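Local coordinates for glutathione S-transferase omega-like 2 (Saccharomyces cerevisiae, PDB 5LKB), which acts as a homodimeric glutathione-dependent thiol transferase, dehydroascorbate reductase and dimethylarsinic acid reductase, and reacts with glutathionyl-(hydro)quinones, at residues Arg15-Ser18 / Ser19-Thr23; Ser175-Ile178 / Arg179-Ser183; Ile288-Tyr291 / Thr292-Arg296; Tyr335-Phe339 / Asp340-Leu344. All blocks are in the same frame, centred on the assembly; numbering follows the deposited sequence. Where two conformers were deposited one is given.

Overall arrangement
The contacts follow one another along the chain, each between two adjoining segments. Contact 1 lies in the N-terminal loop ahead of strand 38-42, contact 2 in helix 174-182 of the thioredoxin-like domain, contact 3, wholly buried, in helix 285-304 and contact 4 at the start of helix 339-349, both in the C-terminal domain. Contacts 1 and 2, centres about 13 Å apart, are tied by the Arg21-Glu176 salt bridge. Contacts 2 and 3, centres about 17 Å apart, meet where Ser175 and Ile178 pack on Arg289, across the domain interface. Contacts 3 and 4, centres about 12 Å apart, are joined by a probable hydrogen bond between the Tyr291 and Thr337 hydroxyls. Glutathione-binding residues lie at contacts 1 and 2.

Contact 1. Residues Arg15-Ser18 / Ser19-Thr23; sequences RQVS and SFRET
In the extended N-terminal loop that brings Arg15 to the glutathione site, the side chain of Arg21 turns back along the chain and grips the carbonyl of Ser18. The chain here is neither helix nor strand itself, though Glu22 pairs through its backbone with Val170 at the edge of the sheet; the contact is a side-chain-to-backbone bond bridging three residues. Arg21 NH1 donates to Ser18 O at 3.2 Å, and the N-H...O angle of 168° makes the bond nearly straight. The oxygen sits at the edge of the guanidinium, practically in its plane, whereas the nitrogen is tilted modestly from the carbonyl plane. Bends at chi2 and chi3 (-64° and -68°) fold the arginine chain over the carbonyl, bringing Arg21 CD as well to 3.3 Å from Ser18 O. Val17 CG1 comes up to the same guanidinium edge, 3.7 Å from Arg21 NH1, and the two side chains cross at about a right angle.

Another N-H of the group has the stronger partner: Arg21 NE forms a salt bridge with Glu176 on helix 174-182, which helps fix the rotation of the group. In the conformer given, Ser18 OG bonds to Glu173, a glutathione-binding residue. Together these links hold the loop against the thioredoxin-like domain on a largely exposed surface.

A water joins the two segments a second time. It is hydrogen-bonded to Ser19 OG at 2.9 Å, while its 2.4 Å distance to Val17 O is implausibly short and leaves its exact position doubtful.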
loop_
_atom_site.group_PDB
_atom_site.type_symbol
_atom_site.label_atom_id
_atom_site.label_comp_id
_atom_site.label_asym_id
_atom_site.label_seq_id
_atom_site.Cartn_x
_atom_site.Cartn_y
_atom_site.Cartn_z
ATOM N N ARG A 15 -21.384 -9.902 4.541
ATOM C CA ARG A 15 -21.331 -9.908 5.992
ATOM C C ARG A 15 -22.620 -10.553 6.521
ATOM O O ARG A 15 -23.715 -10.215 6.068
ATOM C CB ARG A 15 -21.179 -8.485 6.520
ATOM C CG ARG A 15 -21.124 -8.359 8.020
ATOM C CD ARG A 15 -20.802 -6.955 8.484
ATOM N NE ARG A 15 -19.486 -6.538 8.009
ATOM C CZ ARG A 15 -18.346 -6.833 8.575
ATOM N NH1 ARG A 15 -18.292 -7.576 9.673
ATOM N NH2 ARG A 15 -17.212 -6.398 7.986
ATOM N N GLN A 16 -22.458 -11.458 7.480
ATOM C CA GLN A 16 -23.614 -12.098 8.123
ATOM C C GLN A 16 -24.387 -11.104 8.979
ATOM O O GLN A 16 -23.835 -10.166 9.554
ATOM C CB GLN A 16 -23.123 -13.237 9.000
ATOM C CG GLN A 16 -22.446 -12.840 10.340
ATOM C CD GLN A 16 -21.941 -14.047 11.145
ATOM O OE1 GLN A 16 -21.656 -15.119 10.581
ATOM N NE2 GLN A 16 -21.822 -13.877 12.474
ATOM N N VAL A 17 -25.696 -11.337 9.114
ATOM C CA VAL A 17 -26.512 -10.556 10.024
ATOM C C VAL A 17 -26.250 -11.069 11.433
ATOM O O VAL A 17 -26.214 -12.287 11.684
ATOM C CB VAL A 17 -27.994 -10.695 9.629
ATOM C CG1 VAL A 17 -28.880 -10.062 10.657
ATOM C CG2 VAL A 17 -28.267 -10.022 8.266
ATOM N N SER A 18 -26.054 -10.138 12.368
ATOM C CA SER A 18 -25.850 -10.521 13.756
ATOM C C SER A 18 -27.134 -11.081 14.361
ATOM O O SER A 18 -28.230 -10.552 14.143
ATOM C CB SER A 18 -25.471 -9.307 14.571
ATOM O OG SER A 18 -24.293 -8.737 14.055
ATOM N N SER A 19 -26.956 -12.108 15.189
ATOM C CA SER A 19 -28.058 -12.902 15.705
ATOM C C SER A 19 -28.582 -12.436 17.042
ATOM O O SER A 19 -29.735 -12.749 17.346
ATOM C CB SER A 19 -27.614 -14.343 15.905
ATOM O OG SER A 19 -27.091 -14.816 14.701
ATOM N N PHE A 20 -27.831 -11.703 17.855
ATOM C CA PHE A 20 -28.253 -11.352 19.209
ATOM C C PHE A 20 -28.588 -9.869 19.205
ATOM O O PHE A 20 -27.703 -9.017 19.073
ATOM C CB PHE A 20 -27.212 -11.701 20.263
ATOM C CG PHE A 20 -26.892 -13.155 20.324
ATOM C CD1 PHE A 20 -25.902 -13.686 19.519
ATOM C CD2 PHE A 20 -27.608 -14.007 21.158
ATOM C CE1 PHE A 20 -25.594 -15.036 19.566
ATOM C CE2 PHE A 20 -27.331 -15.362 21.188
ATOM C CZ PHE A 20 -26.312 -15.878 20.380
ATOM N N ARG A 21 -29.850 -9.535 19.411
ATOM C CA ARG A 21 -30.336 -8.209 19.123
ATOM C C ARG A 21 -31.218 -7.647 20.235
ATOM O O ARG A 21 -31.949 -6.673 20.008
ATOM C CB ARG A 21 -31.115 -8.259 17.809
ATOM C CG ARG A 21 -30.296 -8.907 16.666
ATOM C CD ARG A 21 -28.994 -8.138 16.240
ATOM N NE ARG A 21 -29.357 -6.862 15.611
ATOM C CZ ARG A 21 -29.498 -6.658 14.298
ATOM N NH1 ARG A 21 -29.312 -7.645 13.433
ATOM N NH2 ARG A 21 -29.886 -5.489 13.833
ATOM N N GLU A 22 -31.025 -8.149 21.436
ATOM C CA GLU A 22 -31.827 -7.694 22.576
ATOM C C GLU A 22 -31.287 -6.407 23.186
ATOM O O GLU A 22 -30.235 -5.871 22.783
ATOM C CB GLU A 22 -32.014 -8.810 23.599
ATOM C CG GLU A 22 -33.269 -9.699 23.225
ATOM C CD GLU A 22 -34.572 -9.161 23.786
ATOM O OE1 GLU A 22 -34.547 -8.056 24.347
ATOM O OE2 GLU A 22 -35.602 -9.886 23.609
ATOM N N THR A 23 -32.017 -5.863 24.146
ATOM C CA THR A 23 -31.673 -4.602 24.778
ATOM C C THR A 23 -31.711 -4.770 26.287
ATOM O O THR A 23 -32.015 -5.847 26.796
ATOM C CB THR A 23 -32.566 -3.455 24.302
ATOM O OG1 THR A 23 -31.968 -2.214 24.700
ATOM C CG2 THR A 23 -34.019 -3.578 24.866
HETATM O O HOH W 1 -25.449 -14.517 12.279
#

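Contact 2. Residues Ser175-Ile178 / Arg179-Ser183; sequences SEII and RILNS
Ile177 and Leu181 lie side by side, one helical turn apart and pointing the same way, with Ile177 CG2 4.0 Å from Leu181 CD1. Ile177 CG2 reaches its neighbour because it stands anti to the backbone N, while CG1 (chi1 -66°) is anti to the carbonyl carbon. Leu181 CG also rests 3.3 Å from Ile177 O, the oxygen that accepts from Leu181 N. Next to them, Ile180 CG1 lies 3.4 Å from Glu176 O. Arg179 starts close to the preceding turn, its CG 3.5 Å from Ser175 O, before its end leads off to its acidic partners.

Beneath these side chains run the helical bonds. Ile180 N to Glu176 O and Leu181 N to Ile177 O are close to straight; Asn182 N reaches Ile178 O at 3.1 Å from well above the carbonyl plane, and its N-H...O angle falls to 145°. Just beyond, Ser183 leaves helical geometry, yet its OG donates to Ile180 O at 2.6 Å and its N bonds to the same oxygen, so two donors satisfy one carbonyl at the helix end.

Farther out, Ile177 and Ile180 pack on Leu161 of the sheet, and Ile178 and Leu181 on Thr55 of helix 47-58. Salt bridges from Arg179 to Glu285 and Asp209 reach the C-terminal domain. This is the helix following the last sheet strand of a thioredoxin-like GST domain, starting at the glutathione-binding Ser174.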
loop_
_atom_site.group_PDB
_atom_site.type_symbol
_atom_site.label_atom_id
_atom_site.label_comp_id
_atom_site.label_asym_id
_atom_site.label_seq_id
_atom_site.Cartn_x
_atom_site.Cartn_y
_atom_site.Cartn_z
ATOM N N SER A 175 -23.874 -1.649 16.265
ATOM C CA SER A 175 -24.657 -0.444 16.058
ATOM C C SER A 175 -25.727 -0.328 17.141
ATOM O O SER A 175 -26.162 0.797 17.422
ATOM C CB SER A 175 -25.324 -0.456 14.677
ATOM O OG SER A 175 -26.280 -1.507 14.534
ATOM N N GLU A 176 -26.127 -1.475 17.728
ATOM C CA GLU A 176 -27.173 -1.479 18.766
ATOM C C GLU A 176 -26.517 -1.387 20.130
ATOM O O GLU A 176 -27.033 -0.715 21.025
ATOM C CB GLU A 176 -28.020 -2.736 18.648
ATOM C CG GLU A 176 -28.957 -2.646 17.430
ATOM C CD GLU A 176 -29.654 -3.954 17.075
ATOM O OE1 GLU A 176 -29.394 -5.011 17.677
ATOM O OE2 GLU A 176 -30.477 -3.953 16.134
ATOM N N ILE A 177 -25.382 -2.073 20.322
ATOM C CA ILE A 177 -24.681 -1.924 21.613
ATOM C C ILE A 177 -24.408 -0.455 21.912
ATOM O O ILE A 177 -24.582 0.004 23.043
ATOM C CB ILE A 177 -23.399 -2.782 21.649
ATOM C CG1 ILE A 177 -23.720 -4.275 21.606
ATOM C CG2 ILE A 177 -22.505 -2.438 22.861
ATOM C CD1 ILE A 177 -22.488 -5.164 21.245
ATOM N N ILE A 178 -23.975 0.333 20.921
ATOM C CA ILE A 178 -23.693 1.734 21.215
ATOM C C ILE A 178 -24.963 2.544 21.524
ATOM O O ILE A 178 -24.891 3.564 22.218
ATOM C CB ILE A 178 -22.801 2.342 20.093
ATOM C CG1 ILE A 178 -23.553 2.387 18.755
ATOM C CG2 ILE A 178 -21.473 1.627 20.071
ATOM C CD1 ILE A 178 -22.641 2.910 17.585
ATOM N N ARG A 179 -26.116 2.100 21.021
ATOM C CA ARG A 179 -27.376 2.724 21.403
ATOM C C ARG A 179 -27.718 2.340 22.832
ATOM O O ARG A 179 -28.147 3.191 23.627
ATOM C CB ARG A 179 -28.466 2.284 20.421
ATOM C CG ARG A 179 -28.407 2.939 19.038
ATOM C CD ARG A 179 -28.568 4.456 19.071
ATOM N NE ARG A 179 -28.210 5.102 17.792
ATOM C CZ ARG A 179 -29.019 5.298 16.771
ATOM N NH1 ARG A 179 -30.311 4.912 16.851
ATOM N NH2 ARG A 179 -28.578 5.901 15.671
ATOM N N ILE A 180 -27.486 1.080 23.199
ATOM C CA ILE A 180 -27.725 0.691 24.601
ATOM C C ILE A 180 -26.875 1.534 25.541
ATOM O O ILE A 180 -27.369 2.089 26.544
ATOM C CB ILE A 180 -27.492 -0.811 24.784
ATOM C CG1 ILE A 180 -28.463 -1.640 23.950
ATOM C CG2 ILE A 180 -27.606 -1.239 26.280
ATOM C CD1 ILE A 180 -28.152 -3.165 23.937
ATOM N N LEU A 181 -25.567 1.647 25.249
ATOM C CA LEU A 181 -24.685 2.395 26.130
ATOM C C LEU A 181 -25.095 3.825 26.202
ATOM O O LEU A 181 -24.939 4.435 27.241
ATOM C CB LEU A 181 -23.250 2.291 25.578
ATOM C CG LEU A 181 -22.670 0.877 25.600
ATOM C CD1 LEU A 181 -21.339 0.851 24.903
ATOM C CD2 LEU A 181 -22.499 0.241 26.983
ATOM N N ASN A 182 -25.561 4.417 25.102
ATOM C CA ASN A 182 -25.916 5.816 25.104
ATOM C C ASN A 182 -27.281 6.085 25.774
ATOM O O ASN A 182 -27.528 7.232 26.145
ATOM C CB ASN A 182 -25.910 6.405 23.692
ATOM C CG ASN A 182 -26.190 7.883 23.688
ATOM O OD1 ASN A 182 -25.356 8.687 24.166
ATOM N ND2 ASN A 182 -27.330 8.276 23.120
ATOM N N SER A 183 -28.117 5.062 25.887
ATOM C CA SER A 183 -29.498 5.202 26.382
ATOM C C SER A 183 -29.503 5.571 27.839
ATOM O O SER A 183 -28.478 5.678 28.480
ATOM C CB SER A 183 -30.260 3.905 26.253
ATOM O OG SER A 183 -29.791 2.928 27.174
#

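Contact 3. Residues Ile288-Tyr291 / Thr292-Arg296; sequences IRLY and TTVIR
With CG anti to the backbone N (chi1 174°), the Tyr291 side chain stands out from the helix but leans toward its C-terminal end, and its ring comes to lie against Ile295. The isoleucine likewise has CG1 anti to its own N (chi1 -156°), which carries CG1 and CD1 out along the phenol. The two side chains slant across each other in a CH-pi contact: Ile295 CB is 4.0 Å from the Tyr291 ring centroid, over one face but offset toward the rim. Ile295 CG1 extends the contact as far as the hydroxyl, 3.5 Å from Tyr291 OH. The backbone reinforces the pairing through Ile295 N to Tyr291 O at 2.8 Å.

One residue round the helix, Leu290 CD1 touches Val294 CG2 at 3.7 Å, and Val294 N donates to Leu290 O in an almost straight bond. Within the later residues the extended Arg296 side chain brings NH1 to a lone pair of Thr292 O, one turn earlier, at 2.8 Å and in the carbonyl plane; this guanidinium also bonds to His50 and to Ala45 O, beside the nucleophile Cys46.

Every touching residue here is buried in helix 285-304 of the GST C-terminal domain. The Tyr291 ring is further fixed by an edge-to-face contact with Phe333, and its OH bonds to Thr337. The phenol thus meets hydrocarbon across a face while its polar end keeps a hydrogen-bonding partner inside the core.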
loop_
_atom_site.group_PDB
_atom_site.type_symbol
_atom_site.label_atom_id
_atom_site.label_comp_id
_atom_site.label_asym_id
_atom_site.label_seq_id
_atom_site.Cartn_x
_atom_site.Cartn_y
_atom_site.Cartn_z
ATOM N N ILE A 288 -18.189 8.626 15.791
ATOM C CA ILE A 288 -17.624 7.410 16.354
ATOM C C ILE A 288 -17.560 6.327 15.298
ATOM O O ILE A 288 -16.525 5.678 15.103
ATOM C CB ILE A 288 -18.408 6.991 17.615
ATOM C CG1 ILE A 288 -18.213 8.056 18.703
ATOM C CG2 ILE A 288 -17.971 5.594 18.083
ATOM C CD1 ILE A 288 -19.082 7.875 19.920
ATOM N N ARG A 289 -18.659 6.118 14.592
ATOM C CA ARG A 289 -18.745 5.053 13.622
ATOM C C ARG A 289 -17.799 5.311 12.458
ATOM O O ARG A 289 -17.145 4.371 12.003
ATOM C CB ARG A 289 -20.189 4.864 13.143
ATOM C CG ARG A 289 -21.119 4.220 14.227
ATOM C CD ARG A 289 -22.613 4.394 13.770
ATOM N NE ARG A 289 -22.808 3.870 12.435
ATOM C CZ ARG A 289 -23.699 3.003 12.030
ATOM N NH1 ARG A 289 -24.596 2.486 12.874
ATOM N NH2 ARG A 289 -23.730 2.669 10.737
ATOM N N LEU A 290 -17.685 6.554 12.003
ATOM C CA LEU A 290 -16.750 6.840 10.902
ATOM C C LEU A 290 -15.322 6.678 11.389
ATOM O O LEU A 290 -14.463 6.172 10.637
ATOM C CB LEU A 290 -16.956 8.250 10.368
ATOM C CG LEU A 290 -16.016 8.703 9.233
ATOM C CD1 LEU A 290 -16.201 7.806 8.057
ATOM C CD2 LEU A 290 -16.280 10.120 8.855
ATOM N N TYR A 291 -15.027 7.142 12.596
ATOM C CA TYR A 291 -13.650 7.141 13.118
ATOM C C TYR A 291 -13.019 5.748 13.095
ATOM O O TYR A 291 -11.818 5.598 12.783
ATOM C CB TYR A 291 -13.652 7.624 14.579
ATOM C CG TYR A 291 -12.306 7.539 15.298
ATOM C CD1 TYR A 291 -11.982 6.414 15.973
ATOM C CD2 TYR A 291 -11.385 8.562 15.263
ATOM C CE1 TYR A 291 -10.793 6.266 16.627
ATOM C CE2 TYR A 291 -10.161 8.447 15.933
ATOM C CZ TYR A 291 -9.883 7.324 16.630
ATOM O OH TYR A 291 -8.682 7.169 17.295
ATOM N N THR A 292 -13.742 4.724 13.500
ATOM C CA THR A 292 -13.103 3.426 13.671
ATOM C C THR A 292 -12.578 2.904 12.328
ATOM O O THR A 292 -11.583 2.180 12.296
ATOM C CB THR A 292 -13.983 2.439 14.401
ATOM O OG1 THR A 292 -15.158 2.250 13.610
ATOM C CG2 THR A 292 -14.374 2.942 15.823
ATOM N N THR A 293 -13.208 3.299 11.222
ATOM C CA THR A 293 -12.683 2.975 9.901
ATOM C C THR A 293 -11.536 3.901 9.544
ATOM O O THR A 293 -10.484 3.462 9.028
ATOM C CB THR A 293 -13.776 3.040 8.842
ATOM O OG1 THR A 293 -14.786 2.073 9.166
ATOM C CG2 THR A 293 -13.212 2.735 7.454
ATOM N N VAL A 294 -11.764 5.211 9.645
ATOM C CA VAL A 294 -10.778 6.192 9.192
ATOM C C VAL A 294 -9.449 6.021 9.928
ATOM O O VAL A 294 -8.390 6.089 9.298
ATOM C CB VAL A 294 -11.297 7.644 9.283
ATOM C CG1 VAL A 294 -10.216 8.673 8.830
ATOM C CG2 VAL A 294 -12.510 7.851 8.383
ATOM N N ILE A 295 -9.460 5.715 11.236
ATOM C CA ILE A 295 -8.216 5.544 11.995
ATOM C C ILE A 295 -7.409 4.325 11.547
ATOM O O ILE A 295 -6.186 4.288 11.730
ATOM C CB ILE A 295 -8.508 5.531 13.522
ATOM C CG1 ILE A 295 -7.259 5.950 14.301
ATOM C CG2 ILE A 295 -9.021 4.208 13.987
ATOM C CD1 ILE A 295 -6.824 7.381 14.131
ATOM N N ARG A 296 -8.076 3.339 10.954
ATOM C CA ARG A 296 -7.470 2.119 10.423
ATOM C C ARG A 296 -7.084 2.253 8.950
ATOM O O ARG A 296 -6.432 1.350 8.383
ATOM C CB ARG A 296 -8.440 0.934 10.629
ATOM C CG ARG A 296 -8.558 0.502 12.052
ATOM C CD ARG A 296 -9.713 -0.508 12.226
ATOM N NE ARG A 296 -9.713 -1.005 13.627
ATOM C CZ ARG A 296 -10.031 -0.265 14.705
ATOM N NH1 ARG A 296 -10.491 0.934 14.569
ATOM N NH2 ARG A 296 -9.823 -0.777 15.892
#

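Contact 4. Residues Tyr335-Phe339 / Asp340-Leu344; sequences YTTDF and DHIKL
The Asp338 carboxylate and the His341 imidazole lie obliquely against each other, their planes 61° apart, with Asp338 OD2 3.5 Å from His341 CD2. Asp338 places its carboxylate there by setting CG anti to the backbone N (chi1 -173°), which brings OD1 over the opening turn of the helix. His341 N donates to Asp338 OD1 at 2.9 Å along a nearly straight path (170°), approaching from above the carboxylate plane. The imidazole has a further anchor, NE2 bonding to Val128 O, and it meets Trp72 edge-to-face.

Asp338 is therefore the N-cap of helix 339-349, in the C-terminal helical domain of this GST. Its carboxylate stands at the positive end of the helix dipole, which would probably favour the charged form; the like charge of Asp340, whose OD2 is 4.5 Å from Asp338 OD1, would work against this. The first backbone bonds of the helix follow: Ile342 N to Asp338 O at 3.0 Å, and Lys343 N to Phe339 O at the same length.

Phe339 and Ile342 point the same way and run alongside each other, Phe339 CD1 being 4.1 Å from Ile342 CD1. Thr337 CG2 lies over one face of the Phe339 ring, offset toward the rim. Beyond this apolar side Phe339 packs on Pro299, and Ile342 on Arg296 and Val300, all on helix 285-304. Ile342 CG1 also presses close to the capping residue's backbone, 3.2 Å from Asp338 O.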
loop_
_atom_site.group_PDB
_atom_site.type_symbol
_atom_site.label_atom_id
_atom_site.label_comp_id
_atom_site.label_asym_id
_atom_site.label_seq_id
_atom_site.Cartn_x
_atom_site.Cartn_y
_atom_site.Cartn_z
ATOM N N TYR A 335 -7.039 6.420 23.644
ATOM C CA TYR A 335 -6.645 5.343 24.551
ATOM C C TYR A 335 -7.445 4.078 24.364
ATOM O O TYR A 335 -7.183 3.072 25.040
ATOM C CB TYR A 335 -6.610 5.835 26.013
ATOM C CG TYR A 335 -5.564 6.917 26.177
ATOM C CD1 TYR A 335 -4.225 6.627 26.036
ATOM C CD2 TYR A 335 -5.920 8.226 26.369
ATOM C CE1 TYR A 335 -3.220 7.632 26.149
ATOM C CE2 TYR A 335 -4.930 9.236 26.472
ATOM C CZ TYR A 335 -3.595 8.907 26.346
ATOM O OH TYR A 335 -2.586 9.852 26.437
ATOM N N THR A 336 -8.309 4.052 23.347
ATOM C CA THR A 336 -8.901 2.821 22.858
ATOM C C THR A 336 -8.369 2.385 21.514
ATOM O O THR A 336 -8.801 1.335 21.019
ATOM C CB THR A 336 -10.415 2.937 22.720
ATOM O OG1 THR A 336 -10.854 3.958 21.843
ATOM C CG2 THR A 336 -11.092 3.185 24.119
ATOM N N THR A 337 -7.435 3.156 20.948
ATOM C CA THR A 337 -6.864 2.904 19.616
ATOM C C THR A 337 -5.518 2.236 19.820
ATOM O O THR A 337 -4.591 2.860 20.358
ATOM C CB THR A 337 -6.749 4.192 18.832
ATOM O OG1 THR A 337 -8.042 4.791 18.708
ATOM C CG2 THR A 337 -6.196 3.940 17.403
ATOM N N ASP A 338 -5.403 0.969 19.415
ATOM C CA ASP A 338 -4.199 0.163 19.600
ATOM C C ASP A 338 -3.723 -0.223 18.196
ATOM O O ASP A 338 -4.241 -1.155 17.573
ATOM C CB ASP A 338 -4.446 -1.044 20.515
ATOM C CG ASP A 338 -3.162 -1.785 20.838
ATOM O OD1 ASP A 338 -2.308 -2.053 19.925
ATOM O OD2 ASP A 338 -3.000 -2.122 22.036
ATOM N N PHE A 339 -2.715 0.507 17.707
ATOM C CA PHE A 339 -2.225 0.250 16.368
ATOM C C PHE A 339 -1.462 -1.066 16.238
ATOM O O PHE A 339 -1.393 -1.595 15.123
ATOM C CB PHE A 339 -1.344 1.409 15.894
ATOM C CG PHE A 339 -2.115 2.715 15.661
ATOM C CD1 PHE A 339 -3.067 2.794 14.641
ATOM C CD2 PHE A 339 -1.921 3.819 16.467
ATOM C CE1 PHE A 339 -3.765 3.951 14.422
ATOM C CE2 PHE A 339 -2.625 5.001 16.256
ATOM C CZ PHE A 339 -3.545 5.090 15.255
ATOM N N ASP A 340 -0.881 -1.626 17.301
ATOM C CA ASP A 340 -0.277 -2.934 17.181
ATOM C C ASP A 340 -1.337 -3.986 16.951
ATOM O O ASP A 340 -1.186 -4.806 16.052
ATOM C CB ASP A 340 0.581 -3.280 18.388
ATOM C CG ASP A 340 1.798 -2.364 18.538
ATOM O OD1 ASP A 340 2.373 -1.932 17.550
ATOM O OD2 ASP A 340 2.167 -2.032 19.663
ATOM N N HIS A 341 -2.399 -3.957 17.729
ATOM C CA HIS A 341 -3.469 -4.924 17.509
ATOM C C HIS A 341 -4.080 -4.761 16.121
ATOM O O HIS A 341 -4.369 -5.754 15.446
ATOM C CB HIS A 341 -4.575 -4.776 18.560
ATOM C CG HIS A 341 -4.271 -5.457 19.861
ATOM N ND1 HIS A 341 -5.096 -6.420 20.415
ATOM C CD2 HIS A 341 -3.212 -5.331 20.690
ATOM C CE1 HIS A 341 -4.532 -6.877 21.514
ATOM N NE2 HIS A 341 -3.402 -6.224 21.718
ATOM N N ILE A 342 -4.315 -3.515 15.703
ATOM C CA ILE A 342 -4.879 -3.237 14.389
ATOM C C ILE A 342 -4.011 -3.849 13.282
ATOM O O ILE A 342 -4.475 -4.618 12.445
ATOM C CB ILE A 342 -5.076 -1.734 14.196
ATOM C CG1 ILE A 342 -6.236 -1.222 15.073
ATOM C CG2 ILE A 342 -5.287 -1.348 12.754
ATOM C CD1 ILE A 342 -6.278 0.261 15.227
ATOM N N LYS A 343 -2.732 -3.461 13.243
ATOM C CA LYS A 343 -1.899 -3.924 12.143
ATOM C C LYS A 343 -1.651 -5.411 12.174
ATOM O O LYS A 343 -1.665 -6.083 11.102
ATOM C CB LYS A 343 -0.558 -3.158 12.125
ATOM C CG LYS A 343 -0.743 -1.683 11.724
ATOM C CD LYS A 343 0.523 -0.851 11.923
ATOM C CE LYS A 343 1.662 -1.240 11.017
ATOM N NZ LYS A 343 1.452 -0.658 9.722
ATOM N N LEU A 344 -1.372 -5.943 13.362
ATOM C CA LEU A 344 -1.123 -7.376 13.478
ATOM C C LEU A 344 -2.356 -8.193 13.127
ATOM O O LEU A 344 -2.275 -9.171 12.389
ATOM C CB LEU A 344 -0.625 -7.721 14.889
ATOM C CG LEU A 344 0.785 -7.254 15.260
ATOM C CD1 LEU A 344 0.946 -7.393 16.762
ATOM C CD2 LEU A 344 1.793 -8.132 14.482
#